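TCR alpha chain (Gallus gallus, PDB 6LIR) pairs with the TCR beta chain in the chicken alpha-beta T-cell receptor, which probably recognises antigen at the T-cell surface. Local coordinates at residues Ala8-Gly13 against Thr103-Gln108; Ser29-Arg34 against Ala88-Ser93; Pro115-Leu120 against Gly188-Asp193. All blocks are in the same frame, centred on the assembly; numbering follows the deposited sequence.

Contact 1: Ala8-Gly13 against Thr103-Gln108; sequences AETSEG and TRLSVQ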
ATOM      1  N   ALA A   8      -2.162  13.591   6.409  1.00 43.06           N
ATOM      2  CA  ALA A   8      -2.441  14.874   5.782  1.00 41.22           C
ATOM      3  C   ALA A   8      -3.339  14.628   4.580  1.00 43.82           C
ATOM      4  O   ALA A   8      -3.346  13.538   4.000  1.00 39.77           O
ATOM      5  CB  ALA A   8      -1.156  15.590   5.355  1.00 36.10           C
ATOM      6  N   GLU A   9      -4.095  15.652   4.201  1.00 45.15           N
ATOM      7  CA  GLU A   9      -5.000  15.526   3.072  1.00 47.51           C
ATOM      8  C   GLU A   9      -5.059  16.842   2.314  1.00 47.58           C
ATOM      9  O   GLU A   9      -4.960  17.924   2.896  1.00 42.00           O
ATOM     10  CB  GLU A   9      -6.411  15.108   3.525  1.00 50.48           C
ATOM     11  CG  GLU A   9      -7.161  16.189   4.290  1.00 64.92           C
ATOM     12  CD  GLU A   9      -8.591  15.798   4.627  1.00 76.43           C
ATOM     13  OE1 GLU A   9      -8.883  15.585   5.823  1.00 82.78           O
ATOM     14  OE2 GLU A   9      -9.420  15.709   3.697  1.00 76.08           O
ATOM     15  N   THR A  10      -5.229  16.731   1.003  1.00 39.08           N
ATOM     16  CA  THR A  10      -5.273  17.892   0.129  1.00 41.03           C
ATOM     17  C   THR A  10      -6.020  17.507  -1.137  1.00 40.22           C
ATOM     18  O   THR A  10      -6.125  16.330  -1.485  1.00 39.87           O
ATOM     19  CB  THR A  10      -3.871  18.411  -0.210  1.00 38.41           C
ATOM     20  OG1 THR A  10      -3.974  19.698  -0.832  1.00 38.65           O
ATOM     21  CG2 THR A  10      -3.160  17.458  -1.157  1.00 36.35           C
ATOM     22  N   SER A  11      -6.553  18.515  -1.809  1.00 40.94           N
ATOM     23  CA  SER A  11      -7.196  18.297  -3.091  1.00 46.09           C
ATOM     24  C   SER A  11      -6.161  18.412  -4.201  1.00 43.16           C
ATOM     25  O   SER A  11      -5.145  19.099  -4.061  1.00 40.28           O
ATOM     26  CB  SER A  11      -8.328  19.300  -3.316  1.00 42.98           C
ATOM     27  OG  SER A  11      -7.813  20.590  -3.587  1.00 53.49           O
ATOM     28  N   GLU A  12      -6.431  17.723  -5.307  1.00 39.83           N
ATOM     29  CA  GLU A  12      -5.550  17.742  -6.466  1.00 42.14           C
ATOM     30  C   GLU A  12      -5.253  19.173  -6.895  1.00 42.21           C
ATOM     31  O   GLU A  12      -6.158  20.002  -7.009  1.00 42.18           O
ATOM     32  CB  GLU A  12      -6.194  16.969  -7.619  1.00 44.76           C
ATOM     33  CG  GLU A  12      -5.222  16.508  -8.688  1.00 42.67           C
ATOM     34  CD  GLU A  12      -5.793  15.390  -9.539  1.00 57.41           C
ATOM     35  OE1 GLU A  12      -7.036  15.281  -9.617  1.00 53.74           O
ATOM     36  OE2 GLU A  12      -5.001  14.615 -10.123  1.00 60.28           O
ATOM     37  N   GLY A  13      -3.967  19.474  -7.070  1.00 47.07           N
ATOM     38  CA  GLY A  13      -3.530  20.799  -7.455  1.00 41.65           C
ATOM     39  C   GLY A  13      -3.390  21.797  -6.326  1.00 39.08           C
ATOM     40  O   GLY A  13      -2.820  22.873  -6.546  1.00 42.89           O
ATOM     41  N   THR A 103       4.197  10.606   7.482  1.00 30.96           N
ATOM     42  CA  THR A 103       2.933  11.302   7.283  1.00 33.87           C
ATOM     43  C   THR A 103       2.235  10.709   6.067  1.00 33.97           C
ATOM     44  O   THR A 103       2.799  10.696   4.966  1.00 32.70           O
ATOM     45  CB  THR A 103       3.156  12.805   7.112  1.00 32.71           C
ATOM     46  OG1 THR A 103       3.650  13.346   8.345  1.00 31.94           O
ATOM     47  CG2 THR A 103       1.844  13.502   6.752  1.00 34.31           C
ATOM     48  N   ARG A 104       1.013  10.224   6.265  1.00 36.39           N
ATOM     49  CA  ARG A 104       0.258   9.559   5.206  1.00 39.29           C
ATOM     50  C   ARG A 104      -0.533  10.618   4.449  1.00 37.72           C
ATOM     51  O   ARG A 104      -1.513  11.157   4.971  1.00 37.52           O
ATOM     52  CB  ARG A 104      -0.679   8.492   5.765  1.00 37.19           C
ATOM     53  CG  ARG A 104      -1.462   7.831   4.669  1.00 48.17           C
ATOM     54  CD  ARG A 104      -2.194   6.554   5.061  1.00 56.47           C
ATOM     55  NE  ARG A 104      -3.071   6.222   3.994  1.00 68.44           N
ATOM     56  CZ  ARG A 104      -2.752   5.476   2.934  1.00 72.19           C
ATOM     57  NH1 ARG A 104      -3.594   5.216   1.939  1.00 67.78           N
ATOM     58  NH2 ARG A 104      -1.542   4.937   2.863  1.00 63.31           N
ATOM     59  N   LEU A 105      -0.104  10.926   3.228  1.00 33.26           N
ATOM     60  CA  LEU A 105      -0.753  11.963   2.435  1.00 36.68           C
ATOM     61  C   LEU A 105      -1.857  11.356   1.579  1.00 36.81           C
ATOM     62  O   LEU A 105      -1.645  10.354   0.890  1.00 37.78           O
ATOM     63  CB  LEU A 105       0.249  12.698   1.542  1.00 33.84           C
ATOM     64  CG  LEU A 105      -0.401  13.714   0.587  1.00 32.23           C
ATOM     65  CD1 LEU A 105      -1.143  14.789   1.372  1.00 27.49           C
ATOM     66  CD2 LEU A 105       0.613  14.337  -0.366  1.00 31.74           C
ATOM     67  N   SER A 106      -3.029  11.975   1.630  1.00 39.15           N
ATOM     68  CA  SER A 106      -4.175  11.616   0.811  1.00 44.70           C
ATOM     69  C   SER A 106      -4.460  12.786  -0.119  1.00 45.57           C
ATOM     70  O   SER A 106      -4.469  13.939   0.323  1.00 45.14           O
ATOM     71  CB  SER A 106      -5.403  11.311   1.674  1.00 47.20           C
ATOM     72  OG  SER A 106      -5.470   9.933   1.997  1.00 61.39           O
ATOM     73  N   VAL A 107      -4.673  12.496  -1.399  1.00 37.63           N
ATOM     74  CA  VAL A 107      -4.899  13.529  -2.402  1.00 36.53           C
ATOM     75  C   VAL A 107      -6.244  13.251  -3.051  1.00 42.16           C
ATOM     76  O   VAL A 107      -6.427  12.213  -3.701  1.00 37.56           O
ATOM     77  CB  VAL A 107      -3.781  13.564  -3.455  1.00 36.29           C
ATOM     78  CG1 VAL A 107      -4.094  14.597  -4.536  1.00 31.12           C
ATOM     79  CG2 VAL A 107      -2.438  13.854  -2.800  1.00 36.21           C
ATOM     80  N   GLN A 108      -7.181  14.182  -2.879  1.00 49.03           N
ATOM     81  CA  GLN A 108      -8.544  14.003  -3.350  1.00 53.34           C
ATOM     82  C   GLN A 108      -8.714  14.638  -4.716  1.00 50.83           C
ATOM     83  O   GLN A 108      -8.589  15.867  -4.839  1.00 52.25           O
ATOM     84  CB  GLN A 108      -9.536  14.605  -2.363  1.00 53.34           C
ATOM     85  CG  GLN A 108      -9.631  13.843  -1.054  1.00 59.35           C
ATOM     86  CD  GLN A 108      -9.615  14.757   0.150  1.00 68.76           C
ATOM     87  OE1 GLN A 108      -8.964  14.468   1.154  1.00 74.35           O
ATOM     88  NE2 GLN A 108     -10.331  15.872   0.057  1.00 70.21           N
TER

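Contact 2: Ser29-Arg34 against Ala88-Ser93; sequences SIQWYR and AVRGSS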
ATOM      1  N   SER A  29      22.307  16.602   8.273  1.00 38.09           N
ATOM      2  CA  SER A  29      21.688  16.504   6.964  1.00 42.07           C
ATOM      3  C   SER A  29      20.275  15.979   7.148  1.00 38.31           C
ATOM      4  O   SER A  29      19.982  15.258   8.107  1.00 35.97           O
ATOM      5  CB  SER A  29      22.482  15.589   6.023  1.00 45.90           C
ATOM      6  OG  SER A  29      22.361  14.235   6.416  1.00 50.01           O
ATOM      7  N   ILE A  30      19.396  16.369   6.234  1.00 37.80           N
ATOM      8  CA  ILE A  30      17.994  15.986   6.286  1.00 40.35           C
ATOM      9  C   ILE A  30      17.627  15.372   4.947  1.00 41.04           C
ATOM     10  O   ILE A  30      17.967  15.919   3.892  1.00 39.56           O
ATOM     11  CB  ILE A  30      17.085  17.190   6.604  1.00 41.16           C
ATOM     12  CG1 ILE A  30      17.304  17.652   8.047  1.00 41.47           C
ATOM     13  CG2 ILE A  30      15.628  16.837   6.384  1.00 39.17           C
ATOM     14  CD1 ILE A  30      16.726  19.015   8.346  1.00 45.93           C
ATOM     15  N   GLN A  31      16.920  14.250   4.990  1.00 34.87           N
ATOM     16  CA  GLN A  31      16.457  13.574   3.794  1.00 37.99           C
ATOM     17  C   GLN A  31      14.971  13.313   3.934  1.00 37.46           C
ATOM     18  O   GLN A  31      14.443  13.189   5.043  1.00 35.40           O
ATOM     19  CB  GLN A  31      17.182  12.241   3.559  1.00 36.53           C
ATOM     20  CG  GLN A  31      18.663  12.372   3.281  1.00 46.15           C
ATOM     21  CD  GLN A  31      19.444  11.152   3.729  1.00 58.10           C
ATOM     22  OE1 GLN A  31      20.437  11.271   4.445  1.00 85.62           O
ATOM     23  NE2 GLN A  31      18.996   9.972   3.312  1.00 63.65           N
ATOM     24  N   TRP A  32      14.306  13.192   2.793  1.00 35.21           N
ATOM     25  CA  TRP A  32      12.892  12.880   2.765  1.00 31.81           C
ATOM     26  C   TRP A  32      12.678  11.732   1.797  1.00 34.50           C
ATOM     27  O   TRP A  32      13.313  11.669   0.738  1.00 30.50           O
ATOM     28  CB  TRP A  32      12.053  14.087   2.340  1.00 31.13           C
ATOM     29  CG  TRP A  32      11.790  15.062   3.443  1.00 32.19           C
ATOM     30  CD1 TRP A  32      12.633  16.036   3.894  1.00 30.91           C
ATOM     31  CD2 TRP A  32      10.600  15.163   4.232  1.00 32.87           C
ATOM     32  NE1 TRP A  32      12.040  16.741   4.915  1.00 28.70           N
ATOM     33  CE2 TRP A  32      10.790  16.227   5.141  1.00 34.30           C
ATOM     34  CE3 TRP A  32       9.387  14.465   4.254  1.00 35.58           C
ATOM     35  CZ2 TRP A  32       9.815  16.608   6.061  1.00 34.06           C
ATOM     36  CZ3 TRP A  32       8.419  14.842   5.172  1.00 35.41           C
ATOM     37  CH2 TRP A  32       8.640  15.906   6.063  1.00 34.99           C
ATOM     38  N   TYR A  33      11.782  10.829   2.178  1.00 33.89           N
ATOM     39  CA  TYR A  33      11.434   9.664   1.388  1.00 35.55           C
ATOM     40  C   TYR A  33       9.919   9.587   1.301  1.00 35.90           C
ATOM     41  O   TYR A  33       9.199  10.185   2.106  1.00 37.80           O
ATOM     42  CB  TYR A  33      11.979   8.365   2.009  1.00 32.18           C
ATOM     43  CG  TYR A  33      13.488   8.248   2.043  1.00 35.51           C
ATOM     44  CD1 TYR A  33      14.243   8.948   2.978  1.00 38.49           C
ATOM     45  CD2 TYR A  33      14.154   7.414   1.155  1.00 35.27           C
ATOM     46  CE1 TYR A  33      15.624   8.835   3.012  1.00 37.10           C
ATOM     47  CE2 TYR A  33      15.532   7.293   1.180  1.00 39.68           C
ATOM     48  CZ  TYR A  33      16.263   8.004   2.111  1.00 42.96           C
ATOM     49  OH  TYR A  33      17.634   7.882   2.132  1.00 41.44           O
ATOM     50  N   ARG A  34       9.434   8.843   0.314  1.00 31.01           N
ATOM     51  CA  ARG A  34       8.012   8.569   0.226  1.00 30.74           C
ATOM     52  C   ARG A  34       7.815   7.106  -0.132  1.00 33.11           C
ATOM     53  O   ARG A  34       8.566   6.537  -0.932  1.00 29.82           O
ATOM     54  CB  ARG A  34       7.307   9.502  -0.773  1.00 34.33           C
ATOM     55  CG  ARG A  34       7.434   9.149  -2.236  1.00 33.62           C
ATOM     56  CD  ARG A  34       6.503  10.036  -3.046  1.00 31.68           C
ATOM     57  NE  ARG A  34       6.762   9.952  -4.478  1.00 38.40           N
ATOM     58  CZ  ARG A  34       6.117  10.669  -5.393  1.00 38.97           C
ATOM     59  NH1 ARG A  34       5.174  11.531  -5.022  1.00 32.82           N
ATOM     60  NH2 ARG A  34       6.419  10.531  -6.675  1.00 35.22           N
ATOM     61  N   ALA A  88      14.053  11.869   7.447  1.00 37.26           N
ATOM     62  CA  ALA A  88      15.139  11.150   8.099  1.00 39.41           C
ATOM     63  C   ALA A  88      16.276  12.132   8.321  1.00 41.33           C
ATOM     64  O   ALA A  88      16.697  12.811   7.379  1.00 40.43           O
ATOM     65  CB  ALA A  88      15.608   9.959   7.255  1.00 39.35           C
ATOM     66  N   VAL A  89      16.757  12.224   9.559  1.00 35.09           N
ATOM     67  CA  VAL A  89      17.755  13.225   9.911  1.00 39.42           C
ATOM     68  C   VAL A  89      18.985  12.535  10.481  1.00 41.72           C
ATOM     69  O   VAL A  89      18.916  11.434  11.038  1.00 37.06           O
ATOM     70  CB  VAL A  89      17.198  14.259  10.916  1.00 42.68           C
ATOM     71  CG1 VAL A  89      15.895  14.861  10.398  1.00 40.38           C
ATOM     72  CG2 VAL A  89      16.982  13.623  12.278  1.00 44.73           C
ATOM     73  N   ARG A  90      20.119  13.212  10.353  1.00 41.67           N
ATOM     74  CA  ARG A  90      21.390  12.742  10.881  1.00 49.02           C
ATOM     75  C   ARG A  90      21.962  13.822  11.779  1.00 47.23           C
ATOM     76  O   ARG A  90      22.047  14.986  11.376  1.00 40.45           O
ATOM     77  CB  ARG A  90      22.378  12.389   9.765  1.00 48.87           C
ATOM     78  CG  ARG A  90      22.940  10.985   9.879  1.00 58.05           C
ATOM     79  CD  ARG A  90      24.023  10.726   8.845  1.00 68.57           C
ATOM     80  NE  ARG A  90      23.475  10.661   7.495  1.00 72.13           N
ATOM     81  CZ  ARG A  90      23.000   9.551   6.934  1.00 71.44           C
ATOM     82  NH1 ARG A  90      22.514   9.584   5.701  1.00 74.53           N
ATOM     83  NH2 ARG A  90      23.005   8.411   7.611  1.00 67.12           N
ATOM     84  N   GLY A  91      22.352  13.431  12.993  1.00 44.78           N
ATOM     85  CA  GLY A  91      22.917  14.382  13.935  1.00 50.26           C
ATOM     86  C   GLY A  91      24.334  14.778  13.577  1.00 55.31           C
ATOM     87  O   GLY A  91      24.803  15.849  13.970  1.00 55.70           O
ATOM     88  N   SER A  92      25.032  13.921  12.837  1.00 43.86           N
ATOM     89  CA  SER A  92      26.414  14.152  12.449  1.00 52.00           C
ATOM     90  C   SER A  92      26.666  13.422  11.140  1.00 53.65           C
ATOM     91  O   SER A  92      25.864  12.591  10.710  1.00 53.76           O
ATOM     92  CB  SER A  92      27.391  13.664  13.517  1.00 66.65           C
ATOM     93  OG  SER A  92      27.756  12.316  13.263  1.00 65.91           O
ATOM     94  N   SER A  93      27.776  13.776  10.487  1.00 63.64           N
ATOM     95  CA  SER A  93      28.163  13.072   9.270  1.00 72.26           C
ATOM     96  C   SER A  93      28.279  11.568   9.509  1.00 74.81           C
ATOM     97  O   SER A  93      27.876  10.764   8.662  1.00 76.85           O
ATOM     98  CB  SER A  93      29.479  13.646   8.730  1.00 69.18           C
ATOM     99  OG  SER A  93      30.446  13.796   9.756  1.00 77.61           O
TER

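Contact 3: Pro115-Leu120 against Gly188-Asp193; sequences PSVYRL and GILKGD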
ATOM      1  N   PRO A 115     -23.835  10.054  -7.915  1.00 44.81           N
ATOM      2  CA  PRO A 115     -23.769   8.798  -7.162  1.00 42.38           C
ATOM      3  C   PRO A 115     -24.710   7.755  -7.735  1.00 44.35           C
ATOM      4  O   PRO A 115     -25.862   8.046  -8.062  1.00 42.53           O
ATOM      5  CB  PRO A 115     -24.170   9.203  -5.740  1.00 47.86           C
ATOM      6  CG  PRO A 115     -24.792  10.547  -5.843  1.00 47.56           C
ATOM      7  CD  PRO A 115     -24.559  11.118  -7.197  1.00 44.16           C
ATOM      8  N   SER A 116     -24.202   6.532  -7.863  1.00 40.37           N
ATOM      9  CA  SER A 116     -25.017   5.403  -8.277  1.00 41.49           C
ATOM     10  C   SER A 116     -24.632   4.199  -7.436  1.00 46.30           C
ATOM     11  O   SER A 116     -23.500   4.088  -6.956  1.00 39.69           O
ATOM     12  CB  SER A 116     -24.836   5.075  -9.760  1.00 37.53           C
ATOM     13  OG  SER A 116     -25.098   6.206 -10.562  1.00 45.17           O
ATOM     14  N   VAL A 117     -25.601   3.320  -7.233  1.00 37.97           N
ATOM     15  CA  VAL A 117     -25.426   2.114  -6.442  1.00 44.29           C
ATOM     16  C   VAL A 117     -25.847   0.929  -7.300  1.00 47.58           C
ATOM     17  O   VAL A 117     -26.821   1.018  -8.056  1.00 44.66           O
ATOM     18  CB  VAL A 117     -26.222   2.195  -5.122  1.00 48.12           C
ATOM     19  CG1 VAL A 117     -26.202   0.884  -4.407  1.00 52.45           C
ATOM     20  CG2 VAL A 117     -25.621   3.264  -4.219  1.00 47.50           C
ATOM     21  N   TYR A 118     -25.117  -0.181  -7.191  1.00 46.41           N
ATOM     22  CA  TYR A 118     -25.396  -1.351  -8.009  1.00 48.30           C
ATOM     23  C   TYR A 118     -25.139  -2.614  -7.206  1.00 47.82           C
ATOM     24  O   TYR A 118     -24.275  -2.652  -6.327  1.00 49.57           O
ATOM     25  CB  TYR A 118     -24.526  -1.409  -9.277  1.00 44.57           C
ATOM     26  CG  TYR A 118     -24.480  -0.145 -10.099  1.00 44.40           C
ATOM     27  CD1 TYR A 118     -25.492   0.159 -11.001  1.00 47.88           C
ATOM     28  CD2 TYR A 118     -23.417   0.737  -9.985  1.00 41.35           C
ATOM     29  CE1 TYR A 118     -25.445   1.313 -11.760  1.00 45.96           C
ATOM     30  CE2 TYR A 118     -23.362   1.891 -10.736  1.00 38.91           C
ATOM     31  CZ  TYR A 118     -24.376   2.175 -11.622  1.00 42.68           C
ATOM     32  OH  TYR A 118     -24.320   3.328 -12.371  1.00 47.40           O
ATOM     33  N   ARG A 119     -25.879  -3.659  -7.553  1.00 51.79           N
ATOM     34  CA  ARG A 119     -25.690  -4.980  -6.981  1.00 57.29           C
ATOM     35  C   ARG A 119     -24.992  -5.853  -8.009  1.00 51.77           C
ATOM     36  O   ARG A 119     -25.342  -5.835  -9.193  1.00 51.09           O
ATOM     37  CB  ARG A 119     -27.023  -5.616  -6.591  1.00 61.97           C
ATOM     38  CG  ARG A 119     -27.442  -5.363  -5.164  1.00 65.91           C
ATOM     39  CD  ARG A 119     -28.890  -4.922  -5.104  1.00 69.72           C
ATOM     40  NE  ARG A 119     -29.801  -5.926  -5.649  1.00 75.13           N
ATOM     41  CZ  ARG A 119     -30.366  -6.893  -4.932  1.00 79.46           C
ATOM     42  NH1 ARG A 119     -30.109  -6.994  -3.633  1.00 76.12           N
ATOM     43  NH2 ARG A 119     -31.185  -7.763  -5.510  1.00 73.94           N
ATOM     44  N   LEU A 120     -24.018  -6.626  -7.554  1.00 47.04           N
ATOM     45  CA  LEU A 120     -23.263  -7.491  -8.439  1.00 47.01           C
ATOM     46  C   LEU A 120     -23.330  -8.919  -7.934  1.00 42.93           C
ATOM     47  O   LEU A 120     -23.420  -9.172  -6.728  1.00 43.64           O
ATOM     48  CB  LEU A 120     -21.791  -7.069  -8.531  1.00 48.02           C
ATOM     49  CG  LEU A 120     -21.453  -5.587  -8.677  1.00 44.17           C
ATOM     50  CD1 LEU A 120     -19.942  -5.409  -8.783  1.00 35.82           C
ATOM     51  CD2 LEU A 120     -22.150  -5.004  -9.885  1.00 43.05           C
ATOM     52  N   GLY A 188     -30.908  12.091  -2.486  1.00 65.54           N
ATOM     53  CA  GLY A 188     -31.952  11.334  -1.814  1.00 66.92           C
ATOM     54  C   GLY A 188     -31.557   9.890  -1.571  1.00 68.74           C
ATOM     55  O   GLY A 188     -30.411   9.575  -1.229  1.00 69.23           O
ATOM     56  N   ILE A 189     -32.525   8.996  -1.749  1.00 64.95           N
ATOM     57  CA  ILE A 189     -32.333   7.580  -1.456  1.00 68.02           C
ATOM     58  C   ILE A 189     -31.700   6.901  -2.660  1.00 62.81           C
ATOM     59  O   ILE A 189     -32.158   7.066  -3.796  1.00 61.90           O
ATOM     60  CB  ILE A 189     -33.671   6.913  -1.099  1.00 73.48           C
ATOM     61  CG1 ILE A 189     -34.360   7.646   0.051  1.00 74.64           C
ATOM     62  CG2 ILE A 189     -33.456   5.451  -0.741  1.00 70.52           C
ATOM     63  CD1 ILE A 189     -35.592   6.928   0.560  1.00 71.08           C
ATOM     64  N   LEU A 190     -30.642   6.134  -2.414  1.00 63.52           N
ATOM     65  CA  LEU A 190     -29.995   5.335  -3.444  1.00 57.33           C
ATOM     66  C   LEU A 190     -30.122   3.865  -3.076  1.00 56.54           C
ATOM     67  O   LEU A 190     -29.775   3.465  -1.959  1.00 57.16           O
ATOM     68  CB  LEU A 190     -28.528   5.737  -3.610  1.00 57.05           C
ATOM     69  CG  LEU A 190     -28.328   7.200  -4.005  1.00 55.55           C
ATOM     70  CD1 LEU A 190     -26.855   7.534  -4.103  1.00 57.15           C
ATOM     71  CD2 LEU A 190     -29.036   7.503  -5.312  1.00 57.96           C
ATOM     72  N   LYS A 191     -30.638   3.075  -4.012  1.00 49.20           N
ATOM     73  CA  LYS A 191     -30.924   1.663  -3.814  1.00 55.90           C
ATOM     74  C   LYS A 191     -30.564   0.921  -5.092  1.00 56.59           C
ATOM     75  O   LYS A 191     -30.659   1.478  -6.188  1.00 56.12           O
ATOM     76  CB  LYS A 191     -32.394   1.425  -3.430  1.00 50.14           C
ATOM     77  CG  LYS A 191     -32.665   1.598  -1.938  1.00 53.45           C
ATOM     78  CD  LYS A 191     -34.095   2.040  -1.662  1.00 58.45           C
ATOM     79  CE  LYS A 191     -35.086   1.026  -2.186  1.00 54.14           C
ATOM     80  NZ  LYS A 191     -36.504   1.400  -1.931  1.00 60.16           N
ATOM     81  N   GLY A 192     -30.086  -0.310  -4.948  1.00 58.05           N
ATOM     82  CA  GLY A 192     -29.691  -1.114  -6.093  1.00 55.14           C
ATOM     83  C   GLY A 192     -30.751  -2.135  -6.475  1.00 57.41           C
ATOM     84  O   GLY A 192     -31.445  -2.681  -5.618  1.00 58.66           O
ATOM     85  N   ASP A 193     -30.865  -2.369  -7.778  1.00 74.52           N
ATOM     86  CA  ASP A 193     -31.694  -3.397  -8.401  1.00 80.86           C
ATOM     87  C   ASP A 193     -30.777  -4.308  -9.219  1.00 82.70           C
ATOM     88  O   ASP A 193     -29.548  -4.197  -9.159  1.00 83.39           O
ATOM     89  CB  ASP A 193     -32.823  -2.786  -9.242  1.00 81.53           C
ATOM     90  CG  ASP A 193     -32.331  -1.751 -10.227  1.00 83.94           C
ATOM     91  OD1 ASP A 193     -31.123  -1.435 -10.199  1.00 84.92           O
ATOM     92  OD2 ASP A 193     -33.153  -1.254 -11.028  1.00 76.03           O
TER

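Contact 1: Ala8-Gly13 against Thr103-Gln108
Ala8 and Thr10 share four backbone hydrogen bonds with the strand 103-108, and Glu12 adds a fifth. Ala8 N gives to Arg104 O at 2.9 Å, and Ala8 O takes the N-H of Ser106. Thr10 N gives to Ser106 O at 3.0 Å, and Thr10 O takes the N-H of Gln108 at 2.8 Å. Glu12 N then binds Gln108 O just past the end of strand 8-11. The strands run parallel, with axes 20° apart.

On the face with Glu9 and Gln108, the carboxylate and amide lie close, their planes 77° apart. An alanine in place of Gln108 would probably leave the Glu9 carboxylate without its polar neighbour and open a gap beside the Glu9 side chain. Ser11 OG on the same face turns to Thr14 OG1.

The other face packs through methyl groups. Ala8 CB meets Thr103 CG2 at 3.9 Å and Leu105 CD1 at 4.1 Å. Thr10 and Val107 lie side by side, CG2 to CG2 at 4.0 Å. A Thr10 chi1 of -168° sends OG1 off to Thr14 O and leaves CG2 beside Val107. Val107 CG1 reaches Glu12 CA at 4.0 Å. Ile16 of strand 16-21 touches Ala8, Thr10 and Leu105. Such parallel pairing of an N-terminal strand with the last strand of the domain is a hallmark of the immunoglobulin V-set fold, where it corresponds to strands A' and G.

Contact 2: Ser29-Arg34 against Ala88-Ser93
Ser29 and Gln31 pair antiparallel with Arg90 and Ala88, joining strands C and F of the immunoglobulin V-type sheet. This sheet faces the TCR beta chain. Strand F leads from here into what is, by V-domain topology, the CDR3 loop.

Three backbone hydrogen bonds hold the pair. Gln31 and Ala88 form both bonds of a hydrogen-bonded pair: Gln31 N gives to Ala88 O, and Ala88 N gives to Gln31 O, each at 2.8 Å. Arg90 N gives to Ser29 O at 3.0 Å.

Apolar contacts lie on both faces. Ile30 and Val89, a non-hydrogen-bonded pair, point the same way, and their CG1 atoms meet at 3.9 Å. Both CG1 atoms are anti to the carbonyl carbon of their own residue, which turns them to each other. On the other face Tyr33 CE1 approaches Ala88 CB at 4.4 Å. The hydroxyl of Tyr33 goes on to bond Leu99 N of the TCR beta chain.

Polar side chains share the face of Ala88. Arg90 bends at chi3 (-69°) and turns its guanidinium toward the Gln31 amide. That amide crosses it with planes 36° apart, and Gln31 OE1 lies 3.0 Å from Arg90 NH1. Asn96 of the TCR beta chain packs on both residues and on Ser29. Ser29 OG sits near the plane of the guanidinium, 3.9 Å from Arg90 NE, and is buried with no polar partner in the model.

Contact 3: Pro115-Leu120 against Gly188-Asp193
Arg119 lies against the backbone of Gly192 and Asp193. Its CB comes within 3.9 Å of Asp193 O. The chain then bends at chi2 (133°) and chi3 (60°), and its CD rests 3.4 Å from Gly192 O. A CB at Gly192 would come about 3.2 Å from Arg119 CD, so a side chain there would probably crowd it. Arg119 NE passes Gly192 O at 3.6 Å. The NE edge of the guanidinium faces Asp193 O, which lies in its plane. At the tip, NH2 forms a salt bridge with Asp194, and NH1 forms another with Glu129 of strand 128-134.

The other end of the contact is apolar. Val117 CG2 meets Leu190 CB at 3.9 Å. Leu190 CD1 reaches Pro115 CB at 3.6 Å, the two side chains crossing at about a right angle. Val117 also touches Cys131 and Cys180, whose disulfide joins the sheets of this domain. The contact thus joins the sheet of strand 116-121 to the small sheet of strand 188-191, consistent with the immunoglobulin-type constant domain of a TCR alpha chain. Van der Waals packing holds the two segments, and the arginine passes carbonyl oxygens to reach acidic partners beyond, which probably balance its charge.

In the fold
Contacts 1 and 2 belong to the V-type domain, and contact 3 to the domain that follows it. Contacts 1 and 2 share one mixed sheet, in which strands 84-90 and 97-108 are neighbours. Their centres are about 23 Å apart. Contact 2 is nested in the chain loop that contact 1 closes. Contact 3 comes later in the chain, its centre about 28 Å from that of contact 1 and about 49 Å from that of contact 2. Strand 97-108 is followed, after a short linker, by strand 116-121, so contact 1 stands where the V-type domain leads into the next. All three have residues that touch the TCR beta chain, consistent with a dimer paired along both domains.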